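Local coordinates for protection of telomeres protein 1 (Schizosaccharomyces pombe, PDB 7CUI), which binds single-stranded telomeric DNA, protects the 3'-end overhang of the chromosome and regulates telomerase and telomere length, at residues Ala27-His39 against Leu46-Val58. Sequence-based numbering, arbitrary orientation.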
ATOM      1  N   ALA A  27      -6.785 -16.926  -6.147  1.00 70.13           N
ATOM      2  CA  ALA A  27      -6.919 -16.196  -7.400  1.00 72.20           C
ATOM      3  C   ALA A  27      -6.118 -16.873  -8.512  1.00 76.32           C
ATOM      4  O   ALA A  27      -5.119 -17.545  -8.251  1.00 73.02           O
ATOM      5  CB  ALA A  27      -6.489 -14.761  -7.211  1.00 66.02           C
ATOM      6  N   SER A  28      -6.559 -16.649  -9.757  1.00 79.47           N
ATOM      7  CA  SER A  28      -5.999 -17.285 -10.940  1.00 82.29           C
ATOM      8  C   SER A  28      -5.006 -16.366 -11.654  1.00 82.68           C
ATOM      9  O   SER A  28      -4.526 -16.709 -12.733  1.00 89.53           O
ATOM     10  CB  SER A  28      -7.099 -17.727 -11.875  1.00 87.22           C
ATOM     11  OG  SER A  28      -8.055 -18.529 -11.196  1.00 86.14           O
ATOM     12  N   LEU A  29      -4.705 -15.202 -11.059  1.00 74.20           N
ATOM     13  CA  LEU A  29      -3.744 -14.270 -11.636  1.00 70.24           C
ATOM     14  C   LEU A  29      -2.345 -14.868 -11.534  1.00 68.90           C
ATOM     15  O   LEU A  29      -2.022 -15.516 -10.541  1.00 71.06           O
ATOM     16  CB  LEU A  29      -3.779 -12.932 -10.888  1.00 66.50           C
ATOM     17  CG  LEU A  29      -5.150 -12.391 -10.487  1.00 68.43           C
ATOM     18  CD1 LEU A  29      -4.995 -11.156  -9.614  1.00 64.83           C
ATOM     19  CD2 LEU A  29      -6.004 -12.089 -11.712  1.00 69.13           C
ATOM     20  N   LYS A  30      -1.515 -14.618 -12.554  1.00 66.97           N
ATOM     21  CA  LYS A  30      -0.151 -15.125 -12.573  1.00 73.20           C
ATOM     22  C   LYS A  30       0.849 -13.993 -12.339  1.00 68.33           C
ATOM     23  O   LYS A  30       0.516 -12.817 -12.470  1.00 64.76           O
ATOM     24  CB  LYS A  30       0.135 -15.909 -13.858  1.00 76.33           C
ATOM     25  CG  LYS A  30       0.262 -17.415 -13.666  1.00 84.40           C
ATOM     26  CD  LYS A  30       0.746 -18.156 -14.899  1.00 90.99           C
ATOM     27  CE  LYS A  30      -0.373 -18.597 -15.822  1.00 94.91           C
ATOM     28  NZ  LYS A  30      -1.177 -19.699 -15.241  1.00 96.32           N
ATOM     29  N   LEU A  31       2.083 -14.383 -12.000  1.00 68.17           N
ATOM     30  CA  LEU A  31       3.127 -13.484 -11.535  1.00 64.02           C
ATOM     31  C   LEU A  31       3.762 -12.742 -12.712  1.00 67.43           C
ATOM     32  O   LEU A  31       4.281 -13.368 -13.637  1.00 75.10           O
ATOM     33  CB  LEU A  31       4.158 -14.328 -10.771  1.00 67.81           C
ATOM     34  CG  LEU A  31       5.377 -13.592 -10.213  1.00 68.96           C
ATOM     35  CD1 LEU A  31       4.954 -12.527  -9.211  1.00 65.92           C
ATOM     36  CD2 LEU A  31       6.348 -14.568  -9.562  1.00 68.94           C
ATOM     37  N   THR A  32       3.702 -11.399 -12.662  1.00 55.44           N
ATOM     38  CA  THR A  32       4.401 -10.521 -13.595  1.00 60.27           C
ATOM     39  C   THR A  32       5.324  -9.582 -12.813  1.00 56.10           C
ATOM     40  O   THR A  32       5.559  -9.804 -11.628  1.00 58.25           O
ATOM     41  CB  THR A  32       3.438  -9.770 -14.527  1.00 64.68           C
ATOM     42  OG1 THR A  32       2.614  -8.912 -13.737  1.00 58.83           O
ATOM     43  CG2 THR A  32       2.592 -10.676 -15.398  1.00 73.51           C
ATOM     44  N   THR A  33       5.853  -8.542 -13.476  1.00 53.99           N
ATOM     45  CA  THR A  33       6.793  -7.628 -12.837  1.00 50.97           C
ATOM     46  C   THR A  33       6.326  -6.181 -12.969  1.00 52.79           C
ATOM     47  O   THR A  33       5.487  -5.865 -13.810  1.00 55.94           O
ATOM     48  CB  THR A  33       8.204  -7.714 -13.435  1.00 51.22           C
ATOM     49  OG1 THR A  33       8.135  -7.204 -14.768  1.00 52.50           O
ATOM     50  CG2 THR A  33       8.797  -9.106 -13.408  1.00 47.92           C
ATOM     51  N   ILE A  34       6.920  -5.309 -12.143  1.00 51.46           N
ATOM     52  CA  ILE A  34       6.620  -3.886 -12.132  1.00 51.26           C
ATOM     53  C   ILE A  34       7.139  -3.251 -13.421  1.00 55.65           C
ATOM     54  O   ILE A  34       6.565  -2.275 -13.903  1.00 60.21           O
ATOM     55  CB  ILE A  34       7.183  -3.209 -10.862  1.00 46.14           C
ATOM     56  CG1 ILE A  34       6.500  -3.738  -9.597  1.00 42.27           C
ATOM     57  CG2 ILE A  34       7.082  -1.692 -10.953  1.00 46.02           C
ATOM     58  CD1 ILE A  34       7.165  -3.329  -8.298  1.00 38.43           C
ATOM     59  N   SER A  35       8.217  -3.822 -13.978  1.00 56.38           N
ATOM     60  CA  SER A  35       8.768  -3.344 -15.235  1.00 56.44           C
ATOM     61  C   SER A  35       7.738  -3.517 -16.348  1.00 55.70           C
ATOM     62  O   SER A  35       7.539  -2.604 -17.144  1.00 55.53           O
ATOM     63  CB  SER A  35      10.067  -4.029 -15.563  1.00 56.97           C
ATOM     64  OG  SER A  35      10.795  -3.283 -16.528  1.00 60.47           O
ATOM     65  N   THR A  36       7.072  -4.680 -16.363  1.00 56.92           N
ATOM     66  CA  THR A  36       6.069  -5.026 -17.363  1.00 60.50           C
ATOM     67  C   THR A  36       4.865  -4.089 -17.251  1.00 61.87           C
ATOM     68  O   THR A  36       4.308  -3.666 -18.265  1.00 66.93           O
ATOM     69  CB  THR A  36       5.658  -6.502 -17.248  1.00 59.08           C
ATOM     70  OG1 THR A  36       6.831  -7.298 -17.416  1.00 60.04           O
ATOM     71  CG2 THR A  36       4.624  -6.924 -18.268  1.00 57.05           C
ATOM     72  N   ILE A  37       4.482  -3.769 -16.007  1.00 58.37           N
ATOM     73  CA  ILE A  37       3.320  -2.940 -15.727  1.00 58.94           C
ATOM     74  C   ILE A  37       3.536  -1.535 -16.288  1.00 59.09           C
ATOM     75  O   ILE A  37       2.609  -0.951 -16.845  1.00 59.49           O
ATOM     76  CB  ILE A  37       2.997  -2.937 -14.215  1.00 55.82           C
ATOM     77  CG1 ILE A  37       2.373  -4.262 -13.769  1.00 55.52           C
ATOM     78  CG2 ILE A  37       2.129  -1.746 -13.820  1.00 55.19           C
ATOM     79  CD1 ILE A  37       2.252  -4.412 -12.271  1.00 53.72           C
ATOM     80  N   LEU A  38       4.756  -1.003 -16.139  1.00 59.62           N
ATOM     81  CA  LEU A  38       5.049   0.370 -16.529  1.00 67.18           C
ATOM     82  C   LEU A  38       5.522   0.435 -17.984  1.00 71.44           C
ATOM     83  O   LEU A  38       5.282   1.433 -18.662  1.00 74.11           O
ATOM     84  CB  LEU A  38       6.074   0.990 -15.569  1.00 64.65           C
ATOM     85  CG  LEU A  38       5.698   1.030 -14.083  1.00 63.19           C
ATOM     86  CD1 LEU A  38       6.826   1.613 -13.244  1.00 59.58           C
ATOM     87  CD2 LEU A  38       4.412   1.806 -13.842  1.00 61.01           C
ATOM     88  N   HIS A  39       6.195  -0.626 -18.457  1.00 77.19           N
ATOM     89  CA  HIS A  39       6.686  -0.700 -19.827  1.00 84.19           C
ATOM     90  C   HIS A  39       5.884  -1.752 -20.606  1.00 85.65           C
ATOM     91  O   HIS A  39       4.952  -1.345 -21.333  1.00 82.63           O
ATOM     92  CB  HIS A  39       8.193  -1.011 -19.868  1.00 88.81           C
ATOM     93  CG  HIS A  39       9.040  -0.109 -19.033  1.00 93.77           C
ATOM     94  ND1 HIS A  39       9.431   1.146 -19.459  1.00 97.62           N
ATOM     95  CD2 HIS A  39       9.584  -0.277 -17.806  1.00 95.05           C
ATOM     96  CE1 HIS A  39      10.172   1.716 -18.529  1.00101.69           C
ATOM     97  NE2 HIS A  39      10.279   0.863 -17.504  1.00100.15           N
ATOM     98  N   LEU A  46      -5.623   1.737 -22.028  1.00 93.21           N
ATOM     99  CA  LEU A  46      -5.621   2.030 -20.606  1.00 90.06           C
ATOM    100  C   LEU A  46      -7.017   1.742 -20.050  1.00 87.30           C
ATOM    101  O   LEU A  46      -7.839   2.644 -19.901  1.00 87.93           O
ATOM    102  CB  LEU A  46      -5.216   3.496 -20.406  1.00 87.22           C
ATOM    103  CG  LEU A  46      -3.740   3.839 -20.626  1.00 87.19           C
ATOM    104  CD1 LEU A  46      -3.324   3.669 -22.083  1.00 81.79           C
ATOM    105  CD2 LEU A  46      -3.449   5.258 -20.158  1.00 87.28           C
ATOM    106  N   LYS A  47      -7.278   0.452 -19.798  1.00 89.21           N
ATOM    107  CA  LYS A  47      -8.464  -0.023 -19.101  1.00 87.90           C
ATOM    108  C   LYS A  47      -8.028  -0.547 -17.733  1.00 85.00           C
ATOM    109  O   LYS A  47      -6.829  -0.603 -17.462  1.00 86.41           O
ATOM    110  CB  LYS A  47      -9.152  -1.118 -19.925  1.00 83.30           C
ATOM    111  CG  LYS A  47      -8.442  -2.466 -19.948  1.00 84.74           C
ATOM    112  CD  LYS A  47      -9.389  -3.644 -20.020  1.00 87.53           C
ATOM    113  CE  LYS A  47      -8.680  -4.978 -19.903  1.00 89.47           C
ATOM    114  NZ  LYS A  47      -9.633  -6.112 -19.865  1.00 93.11           N
ATOM    115  N   PRO A  48      -8.950  -0.949 -16.822  1.00 82.45           N
ATOM    116  CA  PRO A  48      -8.543  -1.508 -15.531  1.00 74.87           C
ATOM    117  C   PRO A  48      -7.903  -2.889 -15.675  1.00 73.95           C
ATOM    118  O   PRO A  48      -8.387  -3.730 -16.431  1.00 73.98           O
ATOM    119  CB  PRO A  48      -9.846  -1.570 -14.721  1.00 72.80           C
ATOM    120  CG  PRO A  48     -10.933  -1.652 -15.767  1.00 77.30           C
ATOM    121  CD  PRO A  48     -10.414  -0.873 -16.960  1.00 81.92           C
ATOM    122  N   ARG A  49      -6.795  -3.088 -14.949  1.00 70.62           N
ATOM    123  CA  ARG A  49      -6.013  -4.314 -14.986  1.00 70.65           C
ATOM    124  C   ARG A  49      -5.878  -4.870 -13.568  1.00 64.56           C
ATOM    125  O   ARG A  49      -6.136  -4.172 -12.594  1.00 64.77           O
ATOM    126  CB  ARG A  49      -4.635  -4.055 -15.608  1.00 69.68           C
ATOM    127  CG  ARG A  49      -4.664  -3.628 -17.069  1.00 74.14           C
ATOM    128  CD  ARG A  49      -3.313  -3.753 -17.748  1.00 80.25           C
ATOM    129  NE  ARG A  49      -2.376  -2.680 -17.432  1.00 83.23           N
ATOM    130  CZ  ARG A  49      -1.068  -2.705 -17.688  1.00 83.26           C
ATOM    131  NH1 ARG A  49      -0.518  -3.764 -18.260  1.00 83.02           N
ATOM    132  NH2 ARG A  49      -0.314  -1.670 -17.361  1.00 73.49           N
ATOM    133  N   LYS A  50      -5.453  -6.133 -13.468  1.00 62.21           N
ATOM    134  CA  LYS A  50      -5.365  -6.850 -12.206  1.00 58.88           C
ATOM    135  C   LYS A  50      -4.107  -7.716 -12.250  1.00 59.48           C
ATOM    136  O   LYS A  50      -4.054  -8.683 -13.006  1.00 60.70           O
ATOM    137  CB  LYS A  50      -6.624  -7.714 -12.060  1.00 58.11           C
ATOM    138  CG  LYS A  50      -7.325  -7.719 -10.708  1.00 58.86           C
ATOM    139  CD  LYS A  50      -8.784  -8.134 -10.835  1.00 62.12           C
ATOM    140  CE  LYS A  50      -9.599  -8.001  -9.565  1.00 67.36           C
ATOM    141  NZ  LYS A  50      -9.839  -9.312  -8.915  1.00 76.88           N
ATOM    142  N   HIS A  51      -3.085  -7.347 -11.461  1.00 56.55           N
ATOM    143  CA  HIS A  51      -1.773  -7.983 -11.537  1.00 58.62           C
ATOM    144  C   HIS A  51      -1.396  -8.654 -10.217  1.00 53.70           C
ATOM    145  O   HIS A  51      -2.006  -8.406  -9.181  1.00 52.93           O
ATOM    146  CB  HIS A  51      -0.668  -6.977 -11.901  1.00 58.86           C
ATOM    147  CG  HIS A  51      -1.015  -6.001 -12.975  1.00 64.28           C
ATOM    148  ND1 HIS A  51      -0.868  -6.288 -14.319  1.00 63.03           N
ATOM    149  CD2 HIS A  51      -1.470  -4.732 -12.903  1.00 64.43           C
ATOM    150  CE1 HIS A  51      -1.228  -5.240 -15.029  1.00 65.30           C
ATOM    151  NE2 HIS A  51      -1.602  -4.272 -14.184  1.00 67.53           N
ATOM    152  N   ARG A  52      -0.342  -9.477 -10.274  1.00 51.15           N
ATOM    153  CA  ARG A  52       0.207 -10.182  -9.127  1.00 48.73           C
ATOM    154  C   ARG A  52       1.716  -9.973  -9.111  1.00 46.76           C
ATOM    155  O   ARG A  52       2.370 -10.122 -10.139  1.00 45.46           O
ATOM    156  CB  ARG A  52      -0.083 -11.678  -9.262  1.00 52.23           C
ATOM    157  CG  ARG A  52       0.159 -12.489  -7.998  1.00 55.12           C
ATOM    158  CD  ARG A  52      -0.339 -13.905  -8.208  1.00 61.56           C
ATOM    159  NE  ARG A  52       0.737 -14.879  -8.142  1.00 70.17           N
ATOM    160  CZ  ARG A  52       0.973 -15.648  -7.088  1.00 73.73           C
ATOM    161  NH1 ARG A  52       0.202 -15.560  -6.017  1.00 78.27           N
ATOM    162  NH2 ARG A  52       1.979 -16.504  -7.110  1.00 78.90           N
ATOM    163  N   LEU A  53       2.266  -9.631  -7.942  1.00 41.43           N
ATOM    164  CA  LEU A  53       3.682  -9.308  -7.848  1.00 44.66           C
ATOM    165  C   LEU A  53       4.305  -9.987  -6.632  1.00 43.02           C
ATOM    166  O   LEU A  53       3.636 -10.192  -5.626  1.00 43.88           O
ATOM    167  CB  LEU A  53       3.858  -7.791  -7.743  1.00 44.51           C
ATOM    168  CG  LEU A  53       3.131  -6.955  -8.791  1.00 47.54           C
ATOM    169  CD1 LEU A  53       1.865  -6.377  -8.201  1.00 49.81           C
ATOM    170  CD2 LEU A  53       4.021  -5.832  -9.281  1.00 51.46           C
ATOM    171  N   ARG A  54       5.593 -10.332  -6.752  1.00 41.94           N
ATOM    172  CA  ARG A  54       6.398 -10.771  -5.625  1.00 42.86           C
ATOM    173  C   ARG A  54       7.328  -9.621  -5.261  1.00 42.01           C
ATOM    174  O   ARG A  54       8.157  -9.210  -6.076  1.00 41.60           O
ATOM    175  CB  ARG A  54       7.178 -12.046  -5.961  1.00 43.82           C
ATOM    176  CG  ARG A  54       7.753 -12.744  -4.738  1.00 48.16           C
ATOM    177  CD  ARG A  54       8.372 -14.093  -5.029  1.00 54.55           C
ATOM    178  NE  ARG A  54       7.474 -14.960  -5.784  1.00 63.84           N
ATOM    179  CZ  ARG A  54       6.963 -16.101  -5.341  1.00 66.85           C
ATOM    180  NH1 ARG A  54       7.262 -16.541  -4.131  1.00 73.15           N
ATOM    181  NH2 ARG A  54       6.159 -16.806  -6.116  1.00 70.07           N
ATOM    182  N   VAL A  55       7.185  -9.118  -4.028  1.00 37.08           N
ATOM    183  CA  VAL A  55       7.541  -7.734  -3.770  1.00 35.56           C
ATOM    184  C   VAL A  55       8.151  -7.561  -2.377  1.00 33.65           C
ATOM    185  O   VAL A  55       8.048  -8.437  -1.517  1.00 34.92           O
ATOM    186  CB  VAL A  55       6.313  -6.834  -4.023  1.00 35.39           C
ATOM    187  CG1 VAL A  55       5.621  -6.360  -2.752  1.00 32.26           C
ATOM    188  CG2 VAL A  55       6.631  -5.688  -4.964  1.00 37.56           C
ATOM    189  N   GLN A  56       8.794  -6.404  -2.188  1.00 32.56           N
ATOM    190  CA  GLN A  56       9.451  -5.983  -0.962  1.00 30.30           C
ATOM    191  C   GLN A  56       9.029  -4.539  -0.708  1.00 29.88           C
ATOM    192  O   GLN A  56       8.944  -3.755  -1.650  1.00 29.88           O
ATOM    193  CB  GLN A  56      10.953  -5.965  -1.225  1.00 31.17           C
ATOM    194  CG  GLN A  56      11.803  -6.616  -0.151  1.00 31.01           C
ATOM    195  CD  GLN A  56      13.273  -6.547  -0.492  1.00 32.33           C
ATOM    196  OE1 GLN A  56      13.669  -6.092  -1.567  1.00 32.31           O
ATOM    197  NE2 GLN A  56      14.100  -6.999   0.438  1.00 31.64           N
ATOM    198  N   VAL A  57       8.762  -4.179   0.556  1.00 28.02           N
ATOM    199  CA  VAL A  57       8.410  -2.799   0.859  1.00 25.26           C
ATOM    200  C   VAL A  57       9.691  -1.992   1.033  1.00 25.51           C
ATOM    201  O   VAL A  57      10.598  -2.402   1.759  1.00 26.57           O
ATOM    202  CB  VAL A  57       7.498  -2.649   2.090  1.00 23.69           C
ATOM    203  CG1 VAL A  57       7.126  -1.189   2.319  1.00 22.51           C
ATOM    204  CG2 VAL A  57       6.242  -3.500   1.988  1.00 23.39           C
ATOM    205  N   VAL A  58       9.718  -0.818   0.396  1.00 25.21           N
ATOM    206  CA  VAL A  58      10.928  -0.025   0.281  1.00 27.28           C
ATOM    207  C   VAL A  58      10.708   1.368   0.874  1.00 25.98           C
ATOM    208  O   VAL A  58      11.669   2.048   1.232  1.00 26.83           O
ATOM    209  CB  VAL A  58      11.402  -0.020  -1.187  1.00 29.71           C
ATOM    210  CG1 VAL A  58      12.005   1.318  -1.638  1.00 34.91           C
ATOM    211  CG2 VAL A  58      12.354  -1.183  -1.451  1.00 30.23           C
TER
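I37, on helix 34-38, lies over one face of the H51 imidazole. Its CG1 sits 3.8 Å from the ring centroid, 4° off the ring normal, a CH-pi contact. This CG1 is anti to the carbonyl carbon (chi1 -74°), which turns the ethyl branch to the strand. CD1 stays against the CG side of the ring and meets CD2 of L53 tip to tip. I34 crosses L53 at about a right angle, with its CG1 on the same CD2 methyl. Its CD1 reaches CG2 of V55, 4.1 Å away.

In the last turn of the helix, O of I37 accepts from NH2 of R49 at 3.1 Å. The bond is bent but lies in the carbonyl plane, on a lone pair. H51 CE1 lies 3.4 Å above the guanidinium plane, offset toward its rim, while R49 NE sits at the edge of the ring. E170, on strand 163-171, takes R49 NE as a salt bridge and H51 NE2, so one carboxylate oxygen ties the two side chains. With an alanine here in place of H51, I37 would probably lose its aromatic face, the R49 guanidinium its covering ring and E170 one donor.

Before the helix, N of T32 donates to O of R52 at 3.1 Å. L31 CG is anti to its N (chi1 179°), and CD1 comes within 3.4 Å of N of R54. CD2 meets the R54 guanidinium at its edge.

The contact lays loop and helix across the first part of strand 49-73, in this C-terminal part of the protein. Beside it, another protein chain packs on L38, P48 and K50 and pairs with K47. Apolar branches fill the middle, and the R49-E170 pair probably steadies the H51 ring beneath I37.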